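Local coordinates for protein putative enzyme related to aldose 1-epimerase (Salmonella typhimurium, PDB 2HTA) that probably catalyses the interconversion of the alpha and beta anomers of glucose 6-phosphate and related hexose 6-phosphates, at residues 75-89 / 267-279. Numbering follows the deposited sequence.
Sequences WLSNNTPFKTGVALR and MGDMPDDGYKTFV. With SO4 (sulfate ion), chain C.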
loop_
_atom_site.group_PDB
_atom_site.type_symbol
_atom_site.label_atom_id
_atom_site.label_comp_id
_atom_site.label_asym_id
_atom_site.label_seq_id
_atom_site.Cartn_x
_atom_site.Cartn_y
_atom_site.Cartn_z
ATOM N N TRP A 75 6.038 -0.669 -6.643
ATOM C CA TRP A 75 6.387 -1.964 -7.239
ATOM C C TRP A 75 5.098 -2.777 -7.277
ATOM O O TRP A 75 4.294 -2.748 -6.320
ATOM C CB TRP A 75 7.401 -2.635 -6.343
ATOM C CG TRP A 75 7.892 -3.982 -6.811
ATOM C CD1 TRP A 75 9.010 -4.245 -7.618
ATOM C CD2 TRP A 75 7.325 -5.252 -6.495
ATOM N NE1 TRP A 75 9.140 -5.590 -7.798
ATOM C CE2 TRP A 75 8.129 -6.245 -7.139
ATOM C CE3 TRP A 75 6.228 -5.665 -5.718
ATOM C CZ2 TRP A 75 7.860 -7.587 -7.032
ATOM C CZ3 TRP A 75 5.957 -7.013 -5.616
ATOM C CH2 TRP A 75 6.773 -7.963 -6.256
ATOM N N LEU A 76 4.907 -3.520 -8.364
ATOM C CA LEU A 76 3.784 -4.412 -8.540
ATOM C C LEU A 76 4.354 -5.751 -9.027
ATOM O O LEU A 76 5.273 -5.766 -9.825
ATOM C CB LEU A 76 2.834 -3.869 -9.581
ATOM C CG LEU A 76 1.509 -4.620 -9.821
ATOM C CD1 LEU A 76 0.564 -4.566 -8.649
ATOM C CD2 LEU A 76 0.859 -4.051 -11.062
ATOM N N SER A 77 3.853 -6.858 -8.491
ATOM C CA SER A 77 4.380 -8.197 -8.846
ATOM C C SER A 77 3.946 -8.614 -10.251
ATOM O O SER A 77 2.741 -8.626 -10.578
ATOM C CB SER A 77 3.895 -9.235 -7.829
ATOM O OG SER A 77 4.292 -10.557 -8.236
ATOM N N ASN A 78 4.929 -8.946 -11.080
ATOM C CA ASN A 78 4.678 -9.511 -12.409
ATOM C C ASN A 78 4.043 -10.937 -12.331
ATOM O O ASN A 78 3.568 -11.513 -13.352
ATOM C CB ASN A 78 5.991 -9.504 -13.243
ATOM C CG ASN A 78 5.749 -9.849 -14.754
ATOM O OD1 ASN A 78 6.444 -10.722 -15.336
ATOM N ND2 ASN A 78 4.758 -9.194 -15.379
ATOM N N ASN A 79 3.990 -11.486 -11.122
ATOM C CA ASN A 79 3.349 -12.782 -10.888
ATOM C C ASN A 79 2.102 -12.752 -10.056
ATOM O O ASN A 79 1.597 -13.831 -9.663
ATOM C CB ASN A 79 4.328 -13.750 -10.191
ATOM C CG ASN A 79 5.472 -14.204 -11.118
ATOM O OD1 ASN A 79 5.806 -13.515 -12.102
ATOM N ND2 ASN A 79 6.095 -15.334 -10.791
ATOM N N THR A 80 1.551 -11.569 -9.766
ATOM C CA THR A 80 0.323 -11.545 -8.980
ATOM C C THR A 80 -0.893 -12.001 -9.768
ATOM O O THR A 80 -1.052 -11.618 -10.925
ATOM C CB THR A 80 0.063 -10.154 -8.289
ATOM O OG1 THR A 80 -1.012 -10.298 -7.361
ATOM C CG2 THR A 80 -0.278 -9.072 -9.290
ATOM N N PRO A 81 -1.750 -12.842 -9.160
ATOM C CA PRO A 81 -3.031 -13.067 -9.805
ATOM C C PRO A 81 -3.866 -11.785 -9.850
ATOM O O PRO A 81 -3.632 -10.875 -9.044
ATOM C CB PRO A 81 -3.711 -14.107 -8.885
ATOM C CG PRO A 81 -2.623 -14.736 -8.129
ATOM C CD PRO A 81 -1.630 -13.593 -7.911
ATOM N N PHE A 82 -4.781 -11.697 -10.819
ATOM C CA PHE A 82 -5.860 -10.710 -10.883
ATOM C C PHE A 82 -7.154 -11.518 -10.859
ATOM O O PHE A 82 -7.791 -11.712 -11.868
ATOM C CB PHE A 82 -5.783 -9.797 -12.128
ATOM C CG PHE A 82 -4.727 -8.734 -12.001
ATOM C CD1 PHE A 82 -5.090 -7.399 -11.788
ATOM C CD2 PHE A 82 -3.372 -9.067 -12.020
ATOM C CE1 PHE A 82 -4.132 -6.418 -11.643
ATOM C CE2 PHE A 82 -2.382 -8.050 -11.876
ATOM C CZ PHE A 82 -2.763 -6.766 -11.655
ATOM N N LYS A 83 -7.506 -11.990 -9.672
ATOM C CA LYS A 83 -8.605 -12.939 -9.465
ATOM C C LYS A 83 -9.522 -12.429 -8.356
ATOM O O LYS A 83 -9.065 -11.890 -7.320
ATOM C CB LYS A 83 -8.053 -14.292 -9.010
ATOM C CG LYS A 83 -7.166 -15.037 -10.004
ATOM C CD LYS A 83 -7.931 -15.567 -11.190
ATOM C CE LYS A 83 -7.085 -16.592 -11.987
ATOM N NZ LYS A 83 -7.806 -16.800 -13.294
ATOM N N THR A 84 -10.806 -12.633 -8.553
ATOM C CA THR A 84 -11.817 -12.287 -7.576
ATOM C C THR A 84 -11.533 -12.809 -6.176
ATOM O O THR A 84 -11.374 -14.029 -5.948
ATOM C CB THR A 84 -13.225 -12.654 -8.104
ATOM O OG1 THR A 84 -13.377 -12.017 -9.367
ATOM C CG2 THR A 84 -14.306 -12.131 -7.187
ATOM N N GLY A 85 -11.397 -11.853 -5.234
ATOM C CA GLY A 85 -11.195 -12.217 -3.825
ATOM C C GLY A 85 -9.776 -12.508 -3.404
ATOM O O GLY A 85 -9.510 -12.701 -2.220
ATOM N N VAL A 86 -8.834 -12.517 -4.343
ATOM C CA VAL A 86 -7.462 -12.871 -4.057
ATOM C C VAL A 86 -6.633 -11.582 -3.849
ATOM O O VAL A 86 -6.674 -10.702 -4.706
ATOM C CB VAL A 86 -6.904 -13.721 -5.245
ATOM C CG1 VAL A 86 -5.407 -13.984 -5.075
ATOM C CG2 VAL A 86 -7.680 -15.096 -5.273
ATOM N N ALA A 87 -5.885 -11.508 -2.765
ATOM C CA ALA A 87 -5.097 -10.296 -2.480
ATOM C C ALA A 87 -4.069 -10.054 -3.534
ATOM O O ALA A 87 -3.350 -10.964 -3.965
ATOM C CB ALA A 87 -4.451 -10.380 -1.089
ATOM N N LEU A 88 -3.982 -8.806 -3.976
ATOM C CA LEU A 88 -3.004 -8.402 -4.984
ATOM C C LEU A 88 -1.631 -8.179 -4.359
ATOM O O LEU A 88 -1.543 -7.581 -3.255
ATOM C CB LEU A 88 -3.495 -7.138 -5.659
ATOM C CG LEU A 88 -4.677 -7.307 -6.615
ATOM C CD1 LEU A 88 -5.607 -6.100 -6.503
ATOM C CD2 LEU A 88 -4.214 -7.569 -8.085
ATOM N N ARG A 89 -0.565 -8.664 -5.026
ATOM C CA ARG A 89 0.790 -8.546 -4.477
ATOM C C ARG A 89 1.488 -7.309 -5.077
ATOM O O ARG A 89 1.798 -7.303 -6.269
ATOM C CB ARG A 89 1.664 -9.788 -4.789
ATOM C CG ARG A 89 3.081 -9.698 -4.243
ATOM C CD ARG A 89 3.183 -9.737 -2.709
ATOM N NE ARG A 89 2.634 -10.965 -2.135
ATOM C CZ ARG A 89 2.523 -11.205 -0.835
ATOM N NH1 ARG A 89 2.895 -10.278 0.063
ATOM N NH2 ARG A 89 2.006 -12.388 -0.416
ATOM N N MET A 267 6.838 -17.683 -2.246
ATOM C CA MET A 267 5.589 -16.958 -2.446
ATOM C C MET A 267 5.174 -17.059 -3.906
ATOM O O MET A 267 5.834 -16.519 -4.780
ATOM C CB MET A 267 5.764 -15.498 -2.035
ATOM C CG MET A 267 6.124 -15.360 -0.575
ATOM S SD MET A 267 6.581 -13.686 -0.053
ATOM C CE MET A 267 5.158 -12.841 -0.532
ATOM N N GLY A 268 4.054 -17.718 -4.165
ATOM C CA GLY A 268 3.582 -17.932 -5.522
ATOM C C GLY A 268 3.111 -16.701 -6.289
ATOM O O GLY A 268 3.106 -16.715 -7.520
ATOM N N ASP A 269 2.732 -15.632 -5.591
ATOM C CA ASP A 269 2.303 -14.397 -6.269
ATOM C C ASP A 269 3.441 -13.366 -6.476
ATOM O O ASP A 269 3.212 -12.194 -6.805
ATOM C CB ASP A 269 1.082 -13.801 -5.525
ATOM C CG ASP A 269 1.369 -13.450 -4.085
ATOM O OD1 ASP A 269 0.406 -13.037 -3.405
ATOM O OD2 ASP A 269 2.551 -13.558 -3.645
ATOM N N MET A 270 4.664 -13.841 -6.289
ATOM C CA MET A 270 5.910 -13.063 -6.421
ATOM C C MET A 270 6.857 -13.740 -7.412
ATOM O O MET A 270 6.962 -14.948 -7.418
ATOM C CB MET A 270 6.610 -12.994 -5.041
ATOM C CG MET A 270 7.773 -12.027 -4.966
ATOM S SD MET A 270 8.115 -11.392 -3.305
ATOM C CE MET A 270 6.509 -10.619 -3.225
ATOM N N PRO A 271 7.577 -12.959 -8.228
ATOM C CA PRO A 271 8.697 -13.462 -8.964
ATOM C C PRO A 271 9.767 -13.957 -7.985
ATOM O O PRO A 271 9.943 -13.388 -6.887
ATOM C CB PRO A 271 9.209 -12.204 -9.687
ATOM C CG PRO A 271 8.046 -11.338 -9.759
ATOM C CD PRO A 271 7.428 -11.509 -8.452
ATOM N N ASP A 272 10.497 -15.003 -8.376
ATOM C CA ASP A 272 11.554 -15.545 -7.503
ATOM C C ASP A 272 12.549 -14.465 -7.047
ATOM O O ASP A 272 12.987 -14.449 -5.868
ATOM C CB ASP A 272 12.340 -16.655 -8.237
ATOM C CG ASP A 272 11.595 -17.946 -8.337
ATOM O OD1 ASP A 272 10.649 -18.191 -7.553
ATOM O OD2 ASP A 272 12.013 -18.757 -9.220
ATOM N N ASP A 273 12.896 -13.564 -7.971
ATOM C CA ASP A 273 13.803 -12.449 -7.679
ATOM C C ASP A 273 13.073 -11.124 -7.339
ATOM O O ASP A 273 13.701 -10.055 -7.315
ATOM C CB ASP A 273 14.749 -12.191 -8.852
ATOM C CG ASP A 273 15.853 -13.225 -8.930
ATOM O OD1 ASP A 273 16.161 -13.863 -7.873
ATOM O OD2 ASP A 273 16.420 -13.415 -10.032
ATOM N N GLY A 274 11.767 -11.192 -7.099
ATOM C CA GLY A 274 10.986 -9.959 -6.798
ATOM C C GLY A 274 11.548 -9.112 -5.669
ATOM O O GLY A 274 11.542 -7.857 -5.726
ATOM N N TYR A 275 12.021 -9.779 -4.625
ATOM C CA TYR A 275 12.552 -9.086 -3.439
ATOM C C TYR A 275 13.688 -8.124 -3.762
ATOM O O TYR A 275 13.919 -7.193 -3.017
ATOM C CB TYR A 275 13.026 -10.079 -2.386
ATOM C CG TYR A 275 14.395 -10.688 -2.755
ATOM C CD1 TYR A 275 15.585 -10.212 -2.157
ATOM C CD2 TYR A 275 14.494 -11.672 -3.736
ATOM C CE1 TYR A 275 16.831 -10.726 -2.507
ATOM C CE2 TYR A 275 15.727 -12.187 -4.094
ATOM C CZ TYR A 275 16.883 -11.716 -3.467
ATOM O OH TYR A 275 18.098 -12.263 -3.837
ATOM N N LYS A 276 14.383 -8.337 -4.877
ATOM C CA LYS A 276 15.455 -7.468 -5.309
ATOM C C LYS A 276 15.038 -6.011 -5.588
ATOM O O LYS A 276 15.856 -5.126 -5.448
ATOM C CB LYS A 276 16.122 -8.024 -6.568
ATOM C CG LYS A 276 16.986 -9.235 -6.188
ATOM C CD LYS A 276 17.725 -9.809 -7.375
ATOM C CE LYS A 276 18.732 -10.860 -6.887
ATOM N NZ LYS A 276 19.667 -11.314 -7.982
ATOM N N THR A 277 13.801 -5.798 -6.042
ATOM C CA THR A 277 13.423 -4.484 -6.538
ATOM C C THR A 277 12.277 -3.804 -5.777
ATOM O O THR A 277 11.660 -2.842 -6.283
ATOM C CB THR A 277 13.130 -4.509 -8.045
ATOM O OG1 THR A 277 12.185 -5.555 -8.329
ATOM C CG2 THR A 277 14.458 -4.780 -8.803
ATOM N N PHE A 278 12.043 -4.245 -4.538
ATOM C CA PHE A 278 11.158 -3.467 -3.666
ATOM C C PHE A 278 11.576 -3.453 -2.217
ATOM O O PHE A 278 12.307 -4.357 -1.742
ATOM C CB PHE A 278 9.690 -3.907 -3.825
ATOM C CG PHE A 278 9.336 -5.181 -3.065
ATOM C CD1 PHE A 278 8.927 -5.140 -1.721
ATOM C CD2 PHE A 278 9.410 -6.422 -3.709
ATOM C CE1 PHE A 278 8.608 -6.315 -1.028
ATOM C CE2 PHE A 278 9.063 -7.612 -3.018
ATOM C CZ PHE A 278 8.655 -7.541 -1.700
ATOM N N VAL A 279 11.095 -2.432 -1.501
ATOM C CA VAL A 279 11.112 -2.437 -0.043
ATOM C C VAL A 279 9.726 -1.941 0.364
ATOM O O VAL A 279 9.176 -1.034 -0.285
ATOM C CB VAL A 279 12.229 -1.534 0.556
ATOM C CG1 VAL A 279 12.024 -0.028 0.232
ATOM C CG2 VAL A 279 12.379 -1.687 2.044
HETATM S S SO4 C . 9.694 -16.087 -12.030
HETATM O O1 SO4 C . 10.501 -14.888 -12.314
HETATM O O2 SO4 C . 10.358 -17.181 -12.761
HETATM O O3 SO4 C . 9.723 -16.439 -10.642
HETATM O O4 SO4 C . 8.343 -15.890 -12.532
HETATM O O HOH W 1 0.853 -16.322 -9.574
HETATM O O HOH W 2 -0.898 -10.936 -1.750
HETATM O O HOH W 3 -2.069 -13.422 -4.005
#
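A salt bridge, Arg89 with Asp269, and packing around the Trp75 indole join two loops beside the probable substrate site of this galactose mutarotase-like beta fold. Residues 75-89 lie in the connection between strands 61-67 and 94-95. Residues 267-279 run from the end of helix 260-266 into strand 278-286. Arg89 NE donates to Asp269 OD2 at 3.0 Å. The carboxylate oxygen is met from above its plane, and guanidinium and carboxylate stand 79° apart. The bonds from NE and NH2 to Asp269 OD1 are weak. The Arg89 chain leaves with CG opposite the backbone N (chi1 180°) and bends at chi2 and chi3, bringing NE to the carboxylate. Its CD packs on Met270 CE at 3.5 Å. Two waters link Asp269 OD1 to Ala87 O, one of them only weakly to the carbonyl. A third bridges Asn79 O and Gly268 O.

Ser77 OG accepts from Asn79 N at 3.0 Å, forming an ST turn. Phe278 CB sits over the five-membered ring of Trp75, 3.8 Å from its centroid, in a CH-pi contact. The Phe278 ring lies obliquely over the six-membered ring, with planes at 37°. Trp75 NE1 makes a weak 3.1 Å hydrogen bond to Thr277 OG1 at the ring edge, and Pro271 CD packs near the ring plane.

Arg89 is a substrate-binding residue by similarity, and the inferred catalytic His179 is nearby. Asp269 takes NE and Tyr181 OH bonds NH1, so two partners fix the guanidinium. Asp269 would then be a second-shell residue, probably orienting Arg89 and partly balancing its charge.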